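Triacylglycerol lipase (Yarrowia lipolytica, PDB 3O0D) probably hydrolyses the ester bonds of triacylglycerols as an extracellular, glycosylated yeast lipase of the alpha/beta-hydrolase fold. Local coordinates at residues G246-I250 with Q272-N277; L24-Y29 with T159-L163; G172-V177 with W200-F205; E58-P62 with L83-H89; I98-Q102 with V235-D239. One frame throughout, in Å; residues are numbered along the deposited sequence. Where two conformers were deposited one is given.

Interaction 1 (G246-I250 with Q272-N277); sequences GEVFI and QCSAGN
Glu247 and Phe249, alternate residues on one side of strand 247-250, reach out to the turn that begins at Cys273. Both hold CG anti to the backbone N (chi1 -179° in Glu247), which carries the extended glutamate chain to Ser274 N and lays the phenyl ring over Cys273 CA. Glu247 OE2 accepts from Ser274 N at 2.9 Å, with an N-H...O angle of 156° and the donor on the syn side, and Thr226 OG1 is a further hydrogen-bond partner of the same oxygen. The other oxygen, Glu247 OE1, accepts from a water at 2.8 Å, and that water in turn accepts from Ala275 N. OE2 directly and OE1 through the water thus engage the 3-10 segment 274-276. The strand belongs to the mixed central sheet of the alpha/beta-hydrolase fold, between strands 222-227 and 262-265. Beside the carboxylate, the Phe249 ring lies flat against the backbone of Cys273. Cys273 CA stands 3.5 Å from the ring centroid and only 4° off its normal, a CH-pi contact. The sulfur is placed obliquely, with Cys273 SG 4.7 Å from the Phe249 centroid, and it is tied by a disulfide to Cys265 of the adjacent strand. At the rim of the ring, Asn277 OD1 lies near the plane, 4.2 Å from Phe249 CZ; it accepts a hydrogen bond from Gly229 N.

Interaction 2 (L24-Y29 with T159-L163); sequences LANIGY and TGHSL
Ala25 sets its methyl against the end of strand 155-161, where the backbones come closest: the CA atoms of Ala25 and Gly160 are 4.9 Å apart. Ala25 CB lies 4.2 Å from both Gly160 C and His161 N. One helix residue earlier, Leu24 CB meets Thr159 CG2 at 4.1 Å. With chi1 at -170° the Thr159 hydroxyl swings away from the backbone N to bond Val185 O, and CG2 is the branch that faces the helix. This is the drier part of the contact, where the backbones are near and small groups meet at ordinary van der Waals distance.

Toward Tyr29 the segments diverge and water takes over. One water donates to Ala25 O at 2.9 Å and accepts from His161 N at 2.9 Å, joining a carbonyl of the helix to an amide of the strand, both in buried residues. A second water lies 2.8 Å from Tyr29 OH and donates a weak bond to His161 O. The Tyr29 and His161 rings meet rim to rim, with centroids 5.8 Å apart and planes at 65°, so neither stacks on the other; the His161 ring also meets that of His289.

Ser162 follows the strand with a positive phi of 65° and immediately precedes helix 163-177. Its OG hydrogen bonds to His289 NE2. This strained strand-turn-helix, with the sequence Gly160-His161-Ser162-Leu163-Gly164, fits the nucleophile elbow (GxSxG) of alpha/beta-hydrolases, with Ser162 probably the nucleophile of a Ser-His-Asp triad.

Interaction 3 (G172-V177 with W200-F205); sequences GINLKV and WVDKLF. With NAG (2-acetamido-2-deoxy-beta-D-glucopyranose), chain H.
Ile173 sits as a knob among Trp200, Val201, Leu204 and Phe205 of the facing helix. Its CG2 methyl touches two of them: Ile173 CG2 comes within 3.4 Å of Trp200 CH2 and 3.9 Å of Leu204 CD2. Ile173 CD1 reaches Val201 CG2 at 3.5 Å, and Ile173 CG1 lies in the plane of the Phe205 ring, 3.9 Å from CE2 at its edge. Over one face of that ring, toward its rim, lies Lys176 CE, 4.0 Å from the Phe205 centroid and 19° off the normal, a CH-pi contact made by the aliphatic chain. Bends at chi2 (82°) and chi3 fold the lysine across the ring, while Lys176 CG rests 3.7 Å from Leu204 CG as the two chains run past each other in opposite directions. Val177 CG1 closes the far end, 3.9 Å from Trp200 CZ2.

The helix segments lie 11.5 Å apart at 51°, wide enough for a layer of such side chains. Behind helix 163-177, Leu175 packs on Ile156 and Val158 of strand 155-161 and borders an attached N-acetylglucosamine. The same Val201 and Phe205 also touch Leu222 of strand 222-227, so the pair lies against the central sheet.

Interaction 4 (E58-P62 with L83-H89); sequences EFHDP and LVIRGTH
Asp61 O receives the hydroxyl of Thr88 at 2.7 Å, the donor OG1 standing well above the carbonyl plane. The same hydroxyl also hydrogen bonds to Ser69 OG, so Thr88 OG1 links the loop residue Asp61, just after strand 53-60, to Ser69 of strand 68-75. The Thr88 torsion, with OG1 beside the backbone N, leaves CG2 facing His60 and Pro62. Thr88 CG2 approaches His60 CE1 at 3.5 Å, obliquely to the imidazole, and packs against Pro62 CA at 3.7 Å.

A second bond follows one residue on. His89 NE2 donates to Pro62 O at 2.7 Å with an N-H...O angle of 158°. The oxygen lies near the plane of the imidazole, whereas the nitrogen sits well above the carbonyl plane of Pro62.

The two strands are not neighbours in the central alpha/beta-hydrolase sheet. Strand 68-75 lies between them, antiparallel to both, and strand segments 58-60 and 83-87 therefore run in roughly the same direction, 21° apart, with axes 9.2 Å from each other.

Phe59 spans that separation from the edge strand. Its chi1 of 55° swings the ring toward strand 80-87, across Val68 of the intervening strand, until Phe59 CE2 meets Leu83 CD1 at 3.9 Å. Phe59 CZ is 3.7 Å from Val84 O, while Ile85 CG2 comes to the ring edge. Helix 127-150 covers this side: Gln139 touches Phe59, and Thr136 touches Ile85.

Interaction 5 (I98-Q102 with V235-D239); sequences IRIMQ and VPFWD
The end of helix 91-100 meets an irregular loop, the CA atoms of Arg99 and Pro236 coming within 5.5 Å and the chains parting to 7.9 Å between the CA atoms of Gln102 and Trp238. In the alpha/beta-hydrolase fold this loop links strands 222-227 and 247-250, and a cis peptide bond before Pro236 shapes it.

On the buried side, Ile98 CG2 packs 3.8 Å from Val235 CG2 and also touches the Pro236 ring. Toward the surface Trp238 gives the largest single share of the contact. Gln102 lays its bent side chain (chi2 108°) over one face of the indole, the amide stacked with its plane only 25° from that of the ring. Gln102 CG stands 4.1 Å from the centroid of the five-membered ring and 5° off its normal, a CH-pi contact, while Gln102 OE1 lies toward the rim, 3.4 Å from Trp238 CH2. Arg99 O approaches the same Trp238 CH2 obliquely, at 3.2 Å. Tyr241 meets the indole too.

A water lies over the opposite face of Trp238, toward its rim, and also over the centre of the Phe237 ring. That water accepts from Phe237 N at 2.9 Å and donates to Arg99 O at 3.2 Å.

In the fold
From the N terminus, helix 12-27 leads into interaction 2, which joins its end to the end of strand 155-161 and the turn after it, closing a loop of about 130 residues. Nested inside that loop is interaction 4, tying the edge strand 53-60 to strand 80-87; the two contacts touch where Thr159 pairs with Leu83 and Ile85 in the sheet. Helix 91-100 then opens interaction 5, whose segments alternate with those of interaction 2, so these loops cross. Interaction 3, between helices 163-177 and 195-206, is nested within interaction 5. Interaction 1 comes last, in series with all the others, tying strand 247-250 to the loop after strand 269-270; its centre lies about 26 Å from that of interaction 4, across the chain's centre.

Interaction 1 (G246-I250 with Q272-N277)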
# COMPACT_ATOMS: atom_id res chain seq x y z
N GLY A 246 9.92 7.09 -1.18
CA GLY A 246 9.87 5.67 -1.38
C GLY A 246 9.16 5.19 -2.68
O GLY A 246 8.85 4.02 -2.81
N GLU A 247 8.96 6.13 -3.60
CA GLU A 247 8.21 5.84 -4.84
C GLU A 247 9.00 4.88 -5.79
O GLU A 247 10.22 5.08 -5.98
CB GLU A 247 7.95 7.15 -5.59
CG GLU A 247 7.12 6.92 -6.91
CD GLU A 247 6.66 8.20 -7.55
OE1 GLU A 247 7.22 9.32 -7.24
OE2 GLU A 247 5.73 8.14 -8.42
N VAL A 248 8.28 3.85 -6.29
CA VAL A 248 8.75 2.94 -7.36
C VAL A 248 7.73 3.09 -8.52
O VAL A 248 6.58 2.87 -8.33
CB VAL A 248 8.62 1.54 -6.87
CG1 VAL A 248 9.11 0.55 -8.01
CG2 VAL A 248 9.56 1.38 -5.56
N PHE A 249 8.18 3.55 -9.68
CA PHE A 249 7.27 4.02 -10.73
C PHE A 249 7.36 3.05 -11.89
O PHE A 249 8.45 2.78 -12.41
CB PHE A 249 7.77 5.37 -11.18
CG PHE A 249 6.91 6.04 -12.23
CD1 PHE A 249 5.54 6.37 -11.92
CD2 PHE A 249 7.47 6.39 -13.44
CE1 PHE A 249 4.81 7.17 -12.88
CE2 PHE A 249 6.76 7.09 -14.40
CZ PHE A 249 5.40 7.49 -14.08
N ILE A 250 6.17 2.62 -12.34
CA ILE A 250 6.08 1.78 -13.56
C ILE A 250 5.86 2.77 -14.69
O ILE A 250 4.73 3.29 -14.84
CB ILE A 250 4.91 0.87 -13.45
CG1 ILE A 250 5.05 -0.10 -12.27
CG2 ILE A 250 4.74 0.07 -14.77
CD1 ILE A 250 3.69 -0.88 -11.99
N GLN A 272 9.82 13.01 -12.88
CA GLN A 272 10.10 11.87 -13.77
C GLN A 272 9.16 10.69 -13.48
O GLN A 272 9.10 9.68 -14.25
CB GLN A 272 11.57 11.44 -13.60
CG GLN A 272 12.52 12.26 -14.38
CD GLN A 272 12.40 11.97 -15.88
OE1 GLN A 272 12.45 10.79 -16.30
NE2 GLN A 272 12.28 13.02 -16.68
N CYS A 273 8.44 10.77 -12.38
CA CYS A 273 7.54 9.75 -11.86
C CYS A 273 6.06 10.22 -11.80
O CYS A 273 5.68 10.90 -12.67
CB CYS A 273 8.02 9.16 -10.55
SG CYS A 273 9.74 8.65 -10.81
N SER A 274 5.29 9.81 -10.81
CA SER A 274 3.82 10.14 -10.73
C SER A 274 3.51 11.62 -10.90
O SER A 274 2.56 12.00 -11.62
CB SER A 274 3.27 9.83 -9.37
OG SER A 274 2.92 8.51 -9.31
N ALA A 275 4.33 12.46 -10.22
CA ALA A 275 4.10 13.92 -10.26
C ALA A 275 4.16 14.48 -11.66
O ALA A 275 3.65 15.61 -11.92
CB ALA A 275 5.07 14.69 -9.30
N GLY A 276 4.88 13.81 -12.56
CA GLY A 276 5.00 14.20 -13.98
C GLY A 276 3.92 13.64 -14.94
O GLY A 276 4.02 13.93 -16.20
N ASN A 277 2.94 12.94 -14.40
CA ASN A 277 1.79 12.40 -15.25
C ASN A 277 1.24 13.61 -16.09
O ASN A 277 1.05 14.71 -15.51
CB ASN A 277 0.70 11.91 -14.41
CG ASN A 277 0.94 10.46 -13.90
OD1 ASN A 277 1.84 9.75 -14.45
ND2 ASN A 277 0.23 10.05 -12.87
O HOH W 1 6.14 11.86 -7.88

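Interaction 2 (L24-Y29 with T159-L163)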
# COMPACT_ATOMS: atom_id res chain seq x y z
N LEU A 24 -0.22 -10.44 -4.62
CA LEU A 24 -0.87 -10.63 -3.33
C LEU A 24 -1.98 -9.57 -3.17
O LEU A 24 -3.07 -9.90 -2.61
CB LEU A 24 0.11 -10.50 -2.17
CG LEU A 24 0.96 -11.79 -2.14
CD1 LEU A 24 2.22 -11.48 -1.22
CD2 LEU A 24 0.27 -13.16 -1.69
N ALA A 25 -1.66 -8.34 -3.53
CA ALA A 25 -2.73 -7.26 -3.47
C ALA A 25 -3.89 -7.59 -4.32
O ALA A 25 -5.06 -7.33 -3.91
CB ALA A 25 -2.13 -5.96 -3.93
N ASN A 26 -3.67 -8.11 -5.52
CA ASN A 26 -4.78 -8.53 -6.45
C ASN A 26 -5.66 -9.54 -5.85
O ASN A 26 -6.89 -9.43 -5.94
CB ASN A 26 -4.11 -8.95 -7.80
CG ASN A 26 -4.96 -9.83 -8.66
OD1 ASN A 26 -5.59 -10.78 -8.20
ND2 ASN A 26 -4.90 -9.59 -9.98
N ILE A 27 -5.07 -10.49 -5.07
CA ILE A 27 -5.85 -11.52 -4.42
C ILE A 27 -6.85 -10.92 -3.35
O ILE A 27 -7.87 -11.57 -3.01
CB ILE A 27 -4.87 -12.63 -3.86
CG1 ILE A 27 -4.28 -13.31 -5.11
CG2 ILE A 27 -5.65 -13.73 -3.00
CD1 ILE A 27 -2.95 -14.09 -4.68
N GLY A 28 -6.59 -9.73 -2.92
CA GLY A 28 -7.45 -9.05 -1.92
C GLY A 28 -8.81 -8.82 -2.58
O GLY A 28 -9.82 -8.79 -1.84
N TYR A 29 -8.87 -8.76 -3.90
CA TYR A 29 -10.15 -8.59 -4.58
C TYR A 29 -10.94 -9.90 -4.73
O TYR A 29 -12.03 -9.89 -5.19
CB TYR A 29 -9.97 -7.84 -5.92
CG TYR A 29 -9.47 -6.43 -5.73
CD1 TYR A 29 -10.35 -5.42 -5.54
CD2 TYR A 29 -8.15 -6.10 -5.75
CE1 TYR A 29 -9.96 -4.16 -5.36
CE2 TYR A 29 -7.74 -4.85 -5.58
CZ TYR A 29 -8.67 -3.83 -5.36
OH TYR A 29 -8.32 -2.52 -5.18
N THR A 159 0.51 -5.35 2.52
CA THR A 159 0.39 -4.79 1.14
C THR A 159 -1.06 -4.46 0.82
O THR A 159 -1.98 -4.96 1.41
CB THR A 159 1.08 -5.72 0.08
OG1 THR A 159 1.13 -5.04 -1.20
CG2 THR A 159 0.32 -6.96 -0.09
N GLY A 160 -1.22 -3.56 -0.12
CA GLY A 160 -2.63 -3.30 -0.58
C GLY A 160 -2.55 -2.35 -1.75
O GLY A 160 -1.62 -1.55 -1.90
N HIS A 161 -3.68 -2.38 -2.51
CA HIS A 161 -3.84 -1.49 -3.69
C HIS A 161 -4.94 -0.47 -3.41
O HIS A 161 -5.82 -0.77 -2.64
CB HIS A 161 -4.21 -2.40 -4.84
CG HIS A 161 -4.77 -1.67 -6.05
ND1 HIS A 161 -4.02 -0.92 -6.95
CD2 HIS A 161 -6.08 -1.56 -6.43
CE1 HIS A 161 -4.84 -0.42 -7.88
NE2 HIS A 161 -6.08 -0.81 -7.58
N SER A 162 -4.70 0.75 -3.87
CA SER A 162 -5.73 1.85 -3.76
C SER A 162 -5.97 2.16 -2.29
O SER A 162 -5.06 2.46 -1.59
CB SER A 162 -7.01 1.32 -4.44
OG SER A 162 -7.78 2.55 -4.81
N LEU A 163 -7.23 2.24 -1.83
CA LEU A 163 -7.44 2.57 -0.41
C LEU A 163 -6.73 1.49 0.49
O LEU A 163 -6.28 1.83 1.60
CB LEU A 163 -8.95 2.61 -0.16
CG LEU A 163 -9.31 2.97 1.30
CD1 LEU A 163 -8.79 4.39 1.64
CD2 LEU A 163 -10.83 2.73 1.48
O HOH W 2 -5.22 -4.88 -2.37
O HOH W 3 -9.12 -0.98 -2.95

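Interaction 3 (G172-V177 with W200-F205)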
# COMPACT_ATOMS: atom_id res chain seq x y z
N GLY A 172 1.26 -0.62 8.58
CA GLY A 172 2.72 -0.83 8.76
C GLY A 172 3.37 0.10 9.78
O GLY A 172 4.23 -0.28 10.61
N ILE A 173 2.88 1.33 9.82
CA ILE A 173 3.36 2.31 10.78
C ILE A 173 2.94 1.85 12.18
O ILE A 173 3.82 1.89 13.10
CB ILE A 173 2.87 3.72 10.47
CG1 ILE A 173 3.58 4.25 9.21
CG2 ILE A 173 3.28 4.71 11.65
CD1 ILE A 173 2.81 5.41 8.61
N ASN A 174 1.71 1.39 12.35
CA ASN A 174 1.19 0.79 13.64
C ASN A 174 2.18 -0.33 14.10
O ASN A 174 2.72 -0.27 15.19
CB ASN A 174 -0.22 0.23 13.45
CG ASN A 174 -0.49 -0.93 14.29
OD1 ASN A 174 -0.80 -2.11 13.84
ND2 ASN A 174 -0.39 -0.68 15.60
N LEU A 175 2.46 -1.29 13.21
CA LEU A 175 3.30 -2.45 13.58
C LEU A 175 4.73 -1.97 13.94
O LEU A 175 5.34 -2.49 14.89
CB LEU A 175 3.37 -3.42 12.40
CG LEU A 175 2.09 -4.23 12.26
CD1 LEU A 175 2.14 -5.07 10.88
CD2 LEU A 175 1.78 -5.20 13.42
N LYS A 176 5.26 -1.03 13.18
CA LYS A 176 6.59 -0.53 13.35
C LYS A 176 6.78 0.28 14.67
O LYS A 176 7.68 0.01 15.44
CB LYS A 176 6.94 0.31 12.13
CG LYS A 176 8.17 1.15 12.28
CD LYS A 176 9.40 0.39 12.02
CE LYS A 176 10.06 0.91 10.75
NZ LYS A 176 11.36 0.23 10.56
N VAL A 177 5.89 1.19 14.97
CA VAL A 177 5.99 1.84 16.26
C VAL A 177 5.67 0.90 17.44
O VAL A 177 6.04 1.18 18.54
CB VAL A 177 5.14 3.16 16.40
CG1 VAL A 177 5.49 4.15 15.41
CG2 VAL A 177 3.76 2.88 16.45
N TRP A 200 8.00 12.39 9.16
CA TRP A 200 8.13 11.53 10.28
C TRP A 200 8.20 10.07 9.81
O TRP A 200 9.08 9.30 10.25
CB TRP A 200 6.99 11.79 11.25
CG TRP A 200 6.91 10.73 12.38
CD1 TRP A 200 7.71 10.67 13.50
CD2 TRP A 200 6.00 9.67 12.49
NE1 TRP A 200 7.35 9.63 14.28
CE2 TRP A 200 6.31 8.99 13.69
CE3 TRP A 200 4.94 9.20 11.70
CZ2 TRP A 200 5.57 7.88 14.13
CZ3 TRP A 200 4.23 8.10 12.13
CH2 TRP A 200 4.55 7.43 13.32
N VAL A 201 7.31 9.71 8.85
CA VAL A 201 7.35 8.38 8.20
C VAL A 201 8.74 8.17 7.55
O VAL A 201 9.30 7.06 7.70
CB VAL A 201 6.25 8.27 7.18
CG1 VAL A 201 6.48 6.96 6.28
CG2 VAL A 201 4.90 8.18 7.91
N ASP A 202 9.31 9.16 6.90
CA ASP A 202 10.63 8.98 6.25
C ASP A 202 11.68 8.71 7.38
O ASP A 202 12.54 7.87 7.26
CB ASP A 202 11.05 10.19 5.46
CG ASP A 202 10.44 10.27 4.07
OD1 ASP A 202 9.68 9.31 3.71
OD2 ASP A 202 10.62 11.32 3.36
N LYS A 203 11.61 9.47 8.48
CA LYS A 203 12.57 9.19 9.56
C LYS A 203 12.39 7.79 10.11
O LYS A 203 13.37 7.12 10.41
CB LYS A 203 12.37 10.23 10.69
CG LYS A 203 12.80 11.59 10.29
CD LYS A 203 12.71 12.62 11.49
CE LYS A 203 12.26 13.98 10.99
NZ LYS A 203 12.57 15.23 11.85
N LEU A 204 11.13 7.35 10.26
CA LEU A 204 10.78 6.11 10.87
C LEU A 204 11.33 4.99 9.99
O LEU A 204 11.95 4.04 10.46
CB LEU A 204 9.27 5.99 11.10
CG LEU A 204 8.63 4.78 11.75
CD1 LEU A 204 8.97 4.67 13.29
CD2 LEU A 204 7.14 4.82 11.62
N PHE A 205 11.10 5.10 8.68
CA PHE A 205 11.48 3.96 7.82
C PHE A 205 12.83 4.05 7.20
O PHE A 205 13.39 2.98 6.87
CB PHE A 205 10.43 3.74 6.67
CG PHE A 205 9.24 2.98 7.10
CD1 PHE A 205 9.21 1.58 7.05
CD2 PHE A 205 8.12 3.62 7.61
CE1 PHE A 205 8.11 0.85 7.48
CE2 PHE A 205 7.03 2.92 8.00
CZ PHE A 205 6.98 1.52 7.94
C1 NAG H . -0.63 -3.39 19.28
C2 NAG H . -0.01 -4.46 18.36
C3 NAG H . 0.73 -5.46 19.23
C4 NAG H . 1.76 -4.76 20.12
C5 NAG H . 0.98 -3.77 20.96
C6 NAG H . 1.76 -3.05 22.08
C7 NAG H . -1.26 -4.97 16.30
C8 NAG H . -2.29 -5.83 15.62
N2 NAG H . -1.01 -5.21 17.59
O3 NAG H . 1.37 -6.42 18.36
O4 NAG H . 2.33 -5.71 21.01
O5 NAG H . 0.39 -2.82 20.05
O6 NAG H . 2.96 -2.62 21.55
O7 NAG H . -0.71 -4.06 15.70

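Interaction 4 (E58-P62 with L83-H89)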
# COMPACT_ATOMS: atom_id res chain seq x y z
N GLU A 58 -10.28 -14.30 6.30
CA GLU A 58 -10.65 -13.15 5.46
C GLU A 58 -11.42 -12.15 6.37
O GLU A 58 -11.96 -12.52 7.44
CB GLU A 58 -11.63 -13.59 4.41
CG GLU A 58 -11.23 -14.63 3.45
CD GLU A 58 -12.29 -14.76 2.34
OE1 GLU A 58 -12.06 -15.56 1.41
OE2 GLU A 58 -13.37 -14.09 2.41
N PHE A 59 -11.46 -10.89 5.98
CA PHE A 59 -12.33 -9.94 6.65
C PHE A 59 -13.03 -9.04 5.58
O PHE A 59 -12.49 -8.79 4.49
CB PHE A 59 -11.53 -9.11 7.67
CG PHE A 59 -10.30 -8.38 7.09
CD1 PHE A 59 -10.34 -7.04 6.69
CD2 PHE A 59 -9.06 -9.07 7.00
CE1 PHE A 59 -9.19 -6.36 6.18
CE2 PHE A 59 -7.92 -8.40 6.43
CZ PHE A 59 -7.98 -7.08 6.07
N HIS A 60 -14.24 -8.52 5.89
CA HIS A 60 -14.94 -7.72 4.88
C HIS A 60 -15.90 -6.85 5.71
O HIS A 60 -16.64 -7.42 6.53
CB HIS A 60 -15.65 -8.67 3.91
CG HIS A 60 -16.83 -8.05 3.22
ND1 HIS A 60 -16.75 -7.43 1.98
CD2 HIS A 60 -18.14 -7.98 3.59
CE1 HIS A 60 -17.94 -6.94 1.66
NE2 HIS A 60 -18.80 -7.28 2.61
N ASP A 61 -15.82 -5.53 5.55
CA ASP A 61 -16.83 -4.63 6.17
C ASP A 61 -17.29 -3.64 5.09
O ASP A 61 -16.52 -2.89 4.55
CB ASP A 61 -16.24 -3.97 7.42
CG ASP A 61 -17.28 -3.25 8.28
OD1 ASP A 61 -18.40 -3.03 7.75
OD2 ASP A 61 -16.94 -2.89 9.40
N PRO A 62 -18.62 -3.62 4.78
CA PRO A 62 -19.09 -2.70 3.76
C PRO A 62 -19.81 -1.47 4.35
O PRO A 62 -20.40 -0.70 3.60
CB PRO A 62 -20.11 -3.56 3.00
CG PRO A 62 -20.78 -4.44 4.07
CD PRO A 62 -19.61 -4.68 5.10
N LEU A 83 -0.47 -9.55 5.45
CA LEU A 83 -1.75 -8.89 5.68
C LEU A 83 -2.01 -8.06 4.37
O LEU A 83 -1.20 -7.26 3.99
CB LEU A 83 -1.61 -7.92 6.84
CG LEU A 83 -2.91 -7.08 7.04
CD1 LEU A 83 -4.13 -7.96 7.24
CD2 LEU A 83 -2.67 -6.20 8.29
N VAL A 84 -3.18 -8.34 3.75
CA VAL A 84 -3.45 -7.71 2.45
C VAL A 84 -4.80 -7.02 2.63
O VAL A 84 -5.73 -7.62 3.18
CB VAL A 84 -3.62 -8.78 1.42
CG1 VAL A 84 -4.15 -8.18 0.05
CG2 VAL A 84 -2.21 -9.49 1.14
N ILE A 85 -4.81 -5.77 2.18
CA ILE A 85 -6.02 -4.94 2.44
C ILE A 85 -6.46 -4.27 1.13
O ILE A 85 -5.65 -3.95 0.26
CB ILE A 85 -5.70 -3.85 3.38
CG1 ILE A 85 -4.87 -4.35 4.63
CG2 ILE A 85 -7.08 -3.28 3.96
CD1 ILE A 85 -4.15 -3.19 5.41
N ARG A 86 -7.78 -4.04 1.01
CA ARG A 86 -8.31 -3.34 -0.14
C ARG A 86 -9.44 -2.47 0.45
O ARG A 86 -9.84 -2.67 1.57
CB ARG A 86 -8.90 -4.35 -1.18
CG ARG A 86 -9.80 -5.46 -0.57
CD ARG A 86 -10.93 -6.05 -1.36
NE ARG A 86 -11.77 -5.15 -2.10
CZ ARG A 86 -12.86 -5.56 -2.75
NH1 ARG A 86 -13.22 -6.84 -2.71
NH2 ARG A 86 -13.57 -4.69 -3.43
N GLY A 87 -9.90 -1.52 -0.31
CA GLY A 87 -11.23 -0.86 0.01
C GLY A 87 -12.36 -1.77 -0.29
O GLY A 87 -12.41 -2.47 -1.32
N THR A 88 -13.41 -1.78 0.60
CA THR A 88 -14.53 -2.58 0.29
C THR A 88 -15.41 -2.05 -0.88
O THR A 88 -15.88 -2.87 -1.73
CB THR A 88 -15.48 -2.73 1.53
OG1 THR A 88 -14.68 -3.26 2.62
CG2 THR A 88 -16.62 -3.75 1.20
N HIS A 89 -15.61 -0.75 -0.89
CA HIS A 89 -16.47 -0.13 -1.89
C HIS A 89 -15.76 -0.03 -3.26
O HIS A 89 -14.52 -0.24 -3.38
CB HIS A 89 -17.03 1.18 -1.33
CG HIS A 89 -18.13 0.90 -0.34
ND1 HIS A 89 -19.41 0.62 -0.75
CD2 HIS A 89 -18.12 0.78 1.02
CE1 HIS A 89 -20.15 0.31 0.32
NE2 HIS A 89 -19.39 0.38 1.40

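Interaction 5 (I98-Q102 with V235-D239)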
# COMPACT_ATOMS: atom_id res chain seq x y z
N ILE A 98 -12.23 10.54 -2.31
CA ILE A 98 -10.95 11.06 -1.97
C ILE A 98 -10.57 12.33 -2.73
O ILE A 98 -9.90 13.23 -2.19
CB ILE A 98 -9.88 9.95 -2.27
CG1 ILE A 98 -10.13 8.74 -1.42
CG2 ILE A 98 -8.48 10.49 -2.25
CD1 ILE A 98 -9.25 7.47 -1.97
N ARG A 99 -10.97 12.36 -4.00
CA ARG A 99 -10.63 13.40 -4.99
C ARG A 99 -11.37 14.72 -4.67
O ARG A 99 -10.80 15.80 -4.76
CB ARG A 99 -11.06 12.88 -6.36
CG ARG A 99 -10.32 13.44 -7.57
CD ARG A 99 -10.73 12.68 -8.82
NE ARG A 99 -12.16 12.82 -9.13
CZ ARG A 99 -12.78 12.20 -10.13
NH1 ARG A 99 -12.11 11.38 -10.93
NH2 ARG A 99 -14.07 12.41 -10.34
N ILE A 100 -12.62 14.60 -4.25
CA ILE A 100 -13.59 15.72 -4.15
C ILE A 100 -13.94 16.16 -2.72
O ILE A 100 -14.18 17.35 -2.48
CB ILE A 100 -14.94 15.34 -4.91
CG1 ILE A 100 -14.73 14.79 -6.34
CG2 ILE A 100 -15.93 16.48 -4.92
CD1 ILE A 100 -13.94 15.77 -7.29
N MET A 101 -14.01 15.21 -1.78
CA MET A 101 -14.37 15.50 -0.39
C MET A 101 -13.16 15.91 0.48
O MET A 101 -12.13 15.19 0.56
CB MET A 101 -15.12 14.30 0.22
CG MET A 101 -16.39 13.81 -0.56
SD MET A 101 -17.89 14.87 -0.47
CE MET A 101 -17.48 16.30 -1.49
N GLN A 102 -13.28 17.06 1.15
CA GLN A 102 -12.19 17.61 1.99
C GLN A 102 -12.09 17.06 3.46
O GLN A 102 -12.60 17.69 4.39
CB GLN A 102 -12.37 19.14 2.06
CG GLN A 102 -11.12 19.93 1.81
CD GLN A 102 -11.16 20.61 0.45
OE1 GLN A 102 -11.67 20.06 -0.53
NE2 GLN A 102 -10.62 21.81 0.39
N VAL A 235 -3.58 12.30 -5.50
CA VAL A 235 -4.64 12.90 -4.63
C VAL A 235 -4.60 12.31 -3.21
O VAL A 235 -3.96 11.31 -2.96
CB VAL A 235 -6.02 12.66 -5.27
CG1 VAL A 235 -6.04 13.23 -6.64
CG2 VAL A 235 -6.36 11.21 -5.30
N PRO A 236 -5.26 12.96 -2.24
CA PRO A 236 -5.86 14.27 -2.42
C PRO A 236 -4.70 15.28 -2.53
O PRO A 236 -3.59 15.07 -1.96
CB PRO A 236 -6.62 14.51 -1.10
CG PRO A 236 -6.30 13.40 -0.21
CD PRO A 236 -5.31 12.43 -0.85
N PHE A 237 -4.91 16.34 -3.25
CA PHE A 237 -3.86 17.35 -3.35
C PHE A 237 -4.06 18.66 -2.55
O PHE A 237 -3.28 19.62 -2.71
CB PHE A 237 -3.65 17.70 -4.81
CG PHE A 237 -4.93 17.91 -5.57
CD1 PHE A 237 -5.17 17.22 -6.75
CD2 PHE A 237 -5.87 18.82 -5.12
CE1 PHE A 237 -6.31 17.43 -7.48
CE2 PHE A 237 -7.03 19.01 -5.84
CZ PHE A 237 -7.23 18.32 -7.02
N TRP A 238 -5.07 18.73 -1.68
CA TRP A 238 -5.25 19.92 -0.88
C TRP A 238 -3.80 20.26 -0.46
O TRP A 238 -3.11 19.45 0.18
CB TRP A 238 -6.18 19.64 0.32
CG TRP A 238 -7.34 18.69 -0.02
CD1 TRP A 238 -7.73 17.52 0.64
CD2 TRP A 238 -8.20 18.80 -1.15
NE1 TRP A 238 -8.82 16.94 -0.01
CE2 TRP A 238 -9.10 17.69 -1.12
CE3 TRP A 238 -8.33 19.74 -2.17
CZ2 TRP A 238 -10.09 17.52 -2.08
CZ3 TRP A 238 -9.31 19.56 -3.11
CH2 TRP A 238 -10.17 18.46 -3.07
N ASP A 239 -3.32 21.42 -0.82
CA ASP A 239 -2.05 21.81 -0.27
C ASP A 239 -2.06 21.44 1.21
O ASP A 239 -3.07 21.46 1.87
CB ASP A 239 -1.85 23.30 -0.40
CG ASP A 239 -2.81 24.05 0.40
OD1 ASP A 239 -2.74 23.93 1.63
OD2 ASP A 239 -3.66 24.71 -0.17
O HOH W 4 -7.73 16.18 -4.06